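Erythromycin dehydratase (Saccharopolyspora erythraea, PDB 3EL6) belongs to the erythromycin polyketide synthase, where it probably removes water from a 3-hydroxyacyl intermediate to give the unsaturated chain. Local coordinates at residues R57-T60 and D61-W65; A203-K206 and D207-V210. All blocks are in the same frame, centred on the assembly; numbering follows the deposited sequence.

Contact 1 of 2, residues R57-T60 and D61-W65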
ATOM      1  N   ARG A  57      -9.164   2.202  12.378  1.00 25.48           N
ATOM      2  CA  ARG A  57      -9.829   1.303  13.307  1.00 25.95           C
ATOM      3  C   ARG A  57     -10.964   2.098  13.849  1.00 25.19           C
ATOM      4  O   ARG A  57     -10.789   3.284  14.053  1.00 23.79           O
ATOM      5  CB  ARG A  57      -8.860   0.968  14.425  1.00 28.16           C
ATOM      6  CG  ARG A  57      -9.295  -0.194  15.300  1.00 34.61           C
ATOM      7  CD  ARG A  57      -8.074  -0.721  16.175  1.00 42.27           C
ATOM      8  NE  ARG A  57      -7.068  -1.457  15.368  1.00 49.72           N
ATOM      9  CZ  ARG A  57      -5.733  -1.278  15.386  1.00 52.35           C
ATOM     10  NH1 ARG A  57      -5.170  -0.379  16.181  1.00 54.57           N
ATOM     11  NH2 ARG A  57      -4.945  -1.999  14.590  1.00 50.98           N
ATOM     12  N   LEU A  58     -12.105   1.456  14.009  1.00 24.48           N
ATOM     13  CA  LEU A  58     -13.333   2.050  14.571  1.00 27.62           C
ATOM     14  C   LEU A  58     -13.646   1.247  15.829  1.00 27.76           C
ATOM     15  O   LEU A  58     -13.563   0.021  15.813  1.00 26.87           O
ATOM     16  CB  LEU A  58     -14.505   1.779  13.624  1.00 29.34           C
ATOM     17  CG  LEU A  58     -15.013   2.952  12.817  1.00 35.28           C
ATOM     18  CD1 LEU A  58     -13.904   3.935  12.594  1.00 39.30           C
ATOM     19  CD2 LEU A  58     -15.594   2.450  11.544  1.00 32.18           C
ATOM     20  N   SER A  59     -14.110   1.903  16.892  1.00 28.68           N
ATOM     21  CA  SER A  59     -14.646   1.135  18.015  1.00 30.88           C
ATOM     22  C   SER A  59     -15.527   2.049  18.862  1.00 31.35           C
ATOM     23  O   SER A  59     -15.289   3.242  18.915  1.00 30.44           O
ATOM     24  CB  SER A  59     -13.528   0.632  18.894  1.00 30.96           C
ATOM     25  OG  SER A  59     -12.871   1.740  19.487  1.00 34.44           O
ATOM     26  N   THR A  60     -16.550   1.487  19.482  1.00 33.75           N
ATOM     27  CA  THR A  60     -17.397   2.302  20.378  1.00 34.98           C
ATOM     28  C   THR A  60     -16.622   2.900  21.538  1.00 36.15           C
ATOM     29  O   THR A  60     -16.974   3.967  22.051  1.00 35.92           O
ATOM     30  CB  THR A  60     -18.591   1.508  20.855  1.00 36.63           C
ATOM     31  OG1 THR A  60     -18.123   0.287  21.436  1.00 38.79           O
ATOM     32  CG2 THR A  60     -19.457   1.107  19.709  1.00 34.77           C
ATOM     33  N   ASP A  61     -15.524   2.277  21.955  1.00 37.27           N
ATOM     34  CA  ASP A  61     -14.764   2.860  23.042  1.00 38.87           C
ATOM     35  C   ASP A  61     -14.199   4.186  22.654  1.00 38.53           C
ATOM     36  O   ASP A  61     -14.271   5.147  23.429  1.00 38.77           O
ATOM     37  CB  ASP A  61     -13.615   1.936  23.538  1.00 41.06           C
ATOM     38  CG  ASP A  61     -14.116   0.747  24.348  1.00 46.52           C
ATOM     39  OD1 ASP A  61     -15.307   0.713  24.766  1.00 51.11           O
ATOM     40  OD2 ASP A  61     -13.300  -0.177  24.580  1.00 53.05           O
ATOM     41  N   GLU A  62     -13.607   4.260  21.454  1.00 36.15           N
ATOM     42  CA  GLU A  62     -13.022   5.500  20.990  1.00 35.63           C
ATOM     43  C   GLU A  62     -14.067   6.454  20.378  1.00 32.80           C
ATOM     44  O   GLU A  62     -13.919   7.661  20.424  1.00 33.73           O
ATOM     45  CB  GLU A  62     -11.945   5.208  19.931  1.00 36.07           C
ATOM     46  CG  GLU A  62     -10.726   4.468  20.488  1.00 42.02           C
ATOM     47  CD  GLU A  62     -10.042   5.262  21.590  1.00 50.60           C
ATOM     48  OE1 GLU A  62      -9.690   4.678  22.663  1.00 53.37           O
ATOM     49  OE2 GLU A  62      -9.879   6.493  21.377  1.00 54.41           O
ATOM     50  N   GLN A  63     -15.104   5.913  19.775  1.00 30.94           N
ATOM     51  CA  GLN A  63     -16.135   6.778  19.156  1.00 28.60           C
ATOM     52  C   GLN A  63     -17.514   6.365  19.694  1.00 25.90           C
ATOM     53  O   GLN A  63     -18.229   5.552  19.107  1.00 24.24           O
ATOM     54  CB  GLN A  63     -16.084   6.597  17.637  1.00 30.57           C
ATOM     55  CG  GLN A  63     -14.848   7.161  16.938  1.00 32.53           C
ATOM     56  CD  GLN A  63     -13.673   6.173  16.882  1.00 33.85           C
ATOM     57  OE1 GLN A  63     -13.844   4.974  16.577  1.00 32.81           O
ATOM     58  NE2 GLN A  63     -12.475   6.681  17.140  1.00 35.66           N
ATOM     59  N   PRO A  64     -17.886   6.879  20.882  1.00 25.38           N
ATOM     60  CA  PRO A  64     -19.068   6.286  21.514  1.00 24.75           C
ATOM     61  C   PRO A  64     -20.327   6.470  20.687  1.00 23.36           C
ATOM     62  O   PRO A  64     -21.274   5.715  20.806  1.00 23.57           O
ATOM     63  CB  PRO A  64     -19.169   7.006  22.901  1.00 24.69           C
ATOM     64  CG  PRO A  64     -17.772   7.491  23.187  1.00 28.41           C
ATOM     65  CD  PRO A  64     -17.023   7.636  21.810  1.00 25.48           C
ATOM     66  N   TRP A  65     -20.349   7.470  19.815  1.00 22.91           N
ATOM     67  CA  TRP A  65     -21.524   7.667  18.980  1.00 23.33           C
ATOM     68  C   TRP A  65     -21.796   6.512  18.079  1.00 23.77           C
ATOM     69  O   TRP A  65     -22.894   6.333  17.623  1.00 23.82           O
ATOM     70  CB  TRP A  65     -21.385   8.958  18.140  1.00 21.84           C
ATOM     71  CG  TRP A  65     -20.020   9.158  17.467  1.00 22.78           C
ATOM     72  CD1 TRP A  65     -18.977   9.854  17.938  1.00 24.87           C
ATOM     73  CD2 TRP A  65     -19.619   8.661  16.163  1.00 21.17           C
ATOM     74  NE1 TRP A  65     -17.929   9.826  17.020  1.00 23.69           N
ATOM     75  CE2 TRP A  65     -18.321   9.110  15.926  1.00 22.14           C
ATOM     76  CE3 TRP A  65     -20.259   7.882  15.187  1.00 24.57           C
ATOM     77  CZ2 TRP A  65     -17.612   8.814  14.735  1.00 20.99           C
ATOM     78  CZ3 TRP A  65     -19.537   7.580  13.988  1.00 25.86           C
ATOM     79  CH2 TRP A  65     -18.261   8.059  13.797  1.00 23.03           C
TER
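Ser59 and Gln63 grip each other through backbone and side chain where the chain leaves strand 52-58. The backbone N of Gln63 gives a hydrogen bond of 2.8 Å to Ser59 O. In return, the Gln63 side chain bends at its second torsion (chi2 87°), bringing the amide OE1 to the backbone N of Ser59 at 3.1 Å along a nearly straight N-H line of 168°. Gln63 OE1 also lies 4.1 Å from Leu58 CD1, and the buried glutamine and the leucine both rest on Leu39. Gln63 CB lies over one face of the Trp65 ring, 3.6 Å above its plane and offset toward the rim.

Ser59 turns OG into the crowded position between its own N and carbonyl carbon (chi1 65°), from where Ser59 OG accepts the backbone N of Glu62 at 3.3 Å. With the bond from Gln63 N to Ser59 O, this makes an ST motif around one helical turn, to which the Gln63 OE1 bond adds. Serine suits this place because its short hydroxyl reaches the start of a turn as at a helix N-cap, although Glu62 returns no capping-box bond. Pro64 then has no N-H to offer Thr60 O, which instead meets Pro64 CA at 3.2 Å in a CH...O contact, and the turn is carried no further by that bond. The loop leads on to strand 69-71, where the family's HxxxGxxxxP motif begins; its histidine is catalytic in related dehydratases.

The other side is looser. Asp61 and Glu62 are exposed, fitting for charged residues at the surface, and the end of Glu62 leads away; Glu62 touches Ser59 OG only with its aliphatic CB and CG, the latter at 3.6 Å. Arg57 leads away too, but to the dimer partner, where its NH2 is hydrogen-bonded to Ser28 O of the second subunit.

Contact 2 of 2, residues A203-K206 and D207-V210; sequences AWRK and DDSV
A two-residue beta hairpin joins strands 200-206 and 209-215 through a type II' turn running from Lys206 to Ser209. Lys206 and Ser209 form its hydrogen-bonded pair, with Lys206 N to Ser209 O at 3.0 Å and Ser209 N to Lys206 O at 2.9 Å. Asp207 takes the position with positive phi (60°) that glycine usually fills in such turns, and the price is a tight approach of its CB to Lys206 O, 2.8 Å. The Lys206 chain runs alongside, its CD 3.5 Å from Asp207 OD2.

On the other face, shared with Val210, Arg205 clamps the turn. With CG anti to the backbone N (chi1 -177°) and an extended chain, its guanidinium reaches both turn residues by its edge. Arg205 NE gives a hydrogen bond to Asp207 O at 3.2 Å, in the carbonyl plane. Arg205 NH2 makes a salt bridge to Asp208 OD1 at 3.1 Å. The guanidinium and carboxylate planes are 47° apart and OD1 is met nearly head-on, a one-oxygen rather than a two-pronged salt bridge. Arginine suits this place because its length and several N-H groups span two acceptors.

Farther back along strand 200-206, the Trp204 ring meets that of Trp169 with the two planes nearly perpendicular; strand 175-176 lies beside 200-206, and 266-273 beside 209-215.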
ATOM      1  N   ALA A 203     -36.634  22.104  10.236  1.00 23.00           N
ATOM      2  CA  ALA A 203     -36.802  21.745   8.840  1.00 22.75           C
ATOM      3  C   ALA A 203     -38.057  22.433   8.275  1.00 24.05           C
ATOM      4  O   ALA A 203     -39.005  22.765   9.029  1.00 21.77           O
ATOM      5  CB  ALA A 203     -36.963  20.238   8.686  1.00 20.21           C
ATOM      6  N   TRP A 204     -38.051  22.601   6.960  1.00 22.11           N
ATOM      7  CA  TRP A 204     -39.150  23.281   6.229  1.00 24.61           C
ATOM      8  C   TRP A 204     -39.265  22.605   4.873  1.00 27.56           C
ATOM      9  O   TRP A 204     -38.289  21.994   4.413  1.00 27.04           O
ATOM     10  CB  TRP A 204     -38.824  24.737   5.976  1.00 22.29           C
ATOM     11  CG  TRP A 204     -38.642  25.599   7.207  1.00 24.52           C
ATOM     12  CD1 TRP A 204     -39.601  26.337   7.870  1.00 21.89           C
ATOM     13  CD2 TRP A 204     -37.391  25.861   7.882  1.00 24.10           C
ATOM     14  NE1 TRP A 204     -39.015  27.014   8.922  1.00 27.97           N
ATOM     15  CE2 TRP A 204     -37.668  26.749   8.953  1.00 25.86           C
ATOM     16  CE3 TRP A 204     -36.067  25.410   7.691  1.00 26.53           C
ATOM     17  CZ2 TRP A 204     -36.675  27.210   9.821  1.00 26.13           C
ATOM     18  CZ3 TRP A 204     -35.069  25.870   8.569  1.00 27.50           C
ATOM     19  CH2 TRP A 204     -35.387  26.765   9.613  1.00 28.53           C
ATOM     20  N   ARG A 205     -40.410  22.749   4.202  1.00 29.05           N
ATOM     21  CA  ARG A 205     -40.628  22.088   2.933  1.00 32.58           C
ATOM     22  C   ARG A 205     -41.276  23.070   2.006  1.00 34.17           C
ATOM     23  O   ARG A 205     -42.035  23.930   2.450  1.00 34.46           O
ATOM     24  CB  ARG A 205     -41.552  20.907   3.146  1.00 33.31           C
ATOM     25  CG  ARG A 205     -41.811  20.087   1.917  1.00 39.73           C
ATOM     26  CD  ARG A 205     -42.098  18.635   2.290  1.00 46.34           C
ATOM     27  NE  ARG A 205     -42.510  17.876   1.112  1.00 48.92           N
ATOM     28  CZ  ARG A 205     -42.995  16.640   1.160  1.00 49.58           C
ATOM     29  NH1 ARG A 205     -43.109  16.031   2.333  1.00 51.24           N
ATOM     30  NH2 ARG A 205     -43.364  16.018   0.039  1.00 49.74           N
ATOM     31  N   LYS A 206     -40.937  22.979   0.733  1.00 36.12           N
ATOM     32  CA  LYS A 206     -41.581  23.752  -0.321  1.00 38.89           C
ATOM     33  C   LYS A 206     -41.664  22.825  -1.544  1.00 40.38           C
ATOM     34  O   LYS A 206     -40.634  22.355  -2.020  1.00 39.29           O
ATOM     35  CB  LYS A 206     -40.763  24.977  -0.658  1.00 38.85           C
ATOM     36  CG  LYS A 206     -41.500  25.880  -1.648  1.00 43.06           C
ATOM     37  CD  LYS A 206     -40.545  26.702  -2.463  1.00 46.09           C
ATOM     38  CE  LYS A 206     -39.828  27.717  -1.609  1.00 49.45           C
ATOM     39  NZ  LYS A 206     -38.853  28.455  -2.472  1.00 53.78           N
ATOM     40  N   ASP A 207     -42.869  22.508  -2.019  1.00 41.23           N
ATOM     41  CA  ASP A 207     -42.993  21.503  -3.079  1.00 42.26           C
ATOM     42  C   ASP A 207     -42.403  20.199  -2.534  1.00 40.84           C
ATOM     43  O   ASP A 207     -42.766  19.716  -1.437  1.00 39.93           O
ATOM     44  CB  ASP A 207     -42.177  21.931  -4.312  1.00 43.41           C
ATOM     45  CG  ASP A 207     -42.374  23.417  -4.673  1.00 49.81           C
ATOM     46  OD1 ASP A 207     -43.555  23.831  -4.862  1.00 56.09           O
ATOM     47  OD2 ASP A 207     -41.355  24.172  -4.774  1.00 54.10           O
ATOM     48  N   ASP A 208     -41.484  19.622  -3.307  1.00 39.66           N
ATOM     49  CA  ASP A 208     -40.813  18.430  -2.842  1.00 39.90           C
ATOM     50  C   ASP A 208     -39.370  18.730  -2.372  1.00 37.69           C
ATOM     51  O   ASP A 208     -38.612  17.805  -2.143  1.00 38.90           O
ATOM     52  CB  ASP A 208     -40.843  17.321  -3.913  1.00 40.92           C
ATOM     53  CG  ASP A 208     -42.215  16.612  -3.988  1.00 45.64           C
ATOM     54  OD1 ASP A 208     -42.940  16.570  -2.950  1.00 48.36           O
ATOM     55  OD2 ASP A 208     -42.563  16.096  -5.076  1.00 49.27           O
ATOM     56  N   SER A 209     -39.015  20.004  -2.235  1.00 35.66           N
ATOM     57  CA  SER A 209     -37.714  20.396  -1.639  1.00 34.47           C
ATOM     58  C   SER A 209     -37.788  20.504  -0.109  1.00 33.11           C
ATOM     59  O   SER A 209     -38.810  20.944   0.429  1.00 32.13           O
ATOM     60  CB  SER A 209     -37.288  21.733  -2.191  1.00 34.93           C
ATOM     61  OG  SER A 209     -37.027  21.587  -3.586  1.00 39.35           O
ATOM     62  N   VAL A 210     -36.705  20.130   0.572  1.00 30.41           N
ATOM     63  CA  VAL A 210     -36.644  20.123   2.027  1.00 28.19           C
ATOM     64  C   VAL A 210     -35.476  20.994   2.416  1.00 26.83           C
ATOM     65  O   VAL A 210     -34.412  20.903   1.787  1.00 25.96           O
ATOM     66  CB  VAL A 210     -36.399  18.675   2.527  1.00 28.82           C
ATOM     67  CG1 VAL A 210     -36.048  18.661   4.027  1.00 28.16           C
ATOM     68  CG2 VAL A 210     -37.599  17.773   2.206  1.00 30.37           C
TER

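Overall arrangement
Contact 1 comes first along the chain, at residues 57-65, and contact 2 follows at 203-210. Their centres lie 34 Å apart, on opposite sides of the chain's centre, and their nearest atoms remain about 21 Å apart. They belong to the two halves of a double hotdog fold: contact 1 ends strand 52-58 in the first, and contact 2 turns strand 200-206 into 209-215 in the second. The antiparallel strands of the two halves meet where 97-103 pairs with 251-259, so the contacts are linked through a continuous run of strand pairing. Contact 1 leads toward the strand where the HxxxGxxxxP motif begins, whereas contact 2 closes a hairpin at the surface.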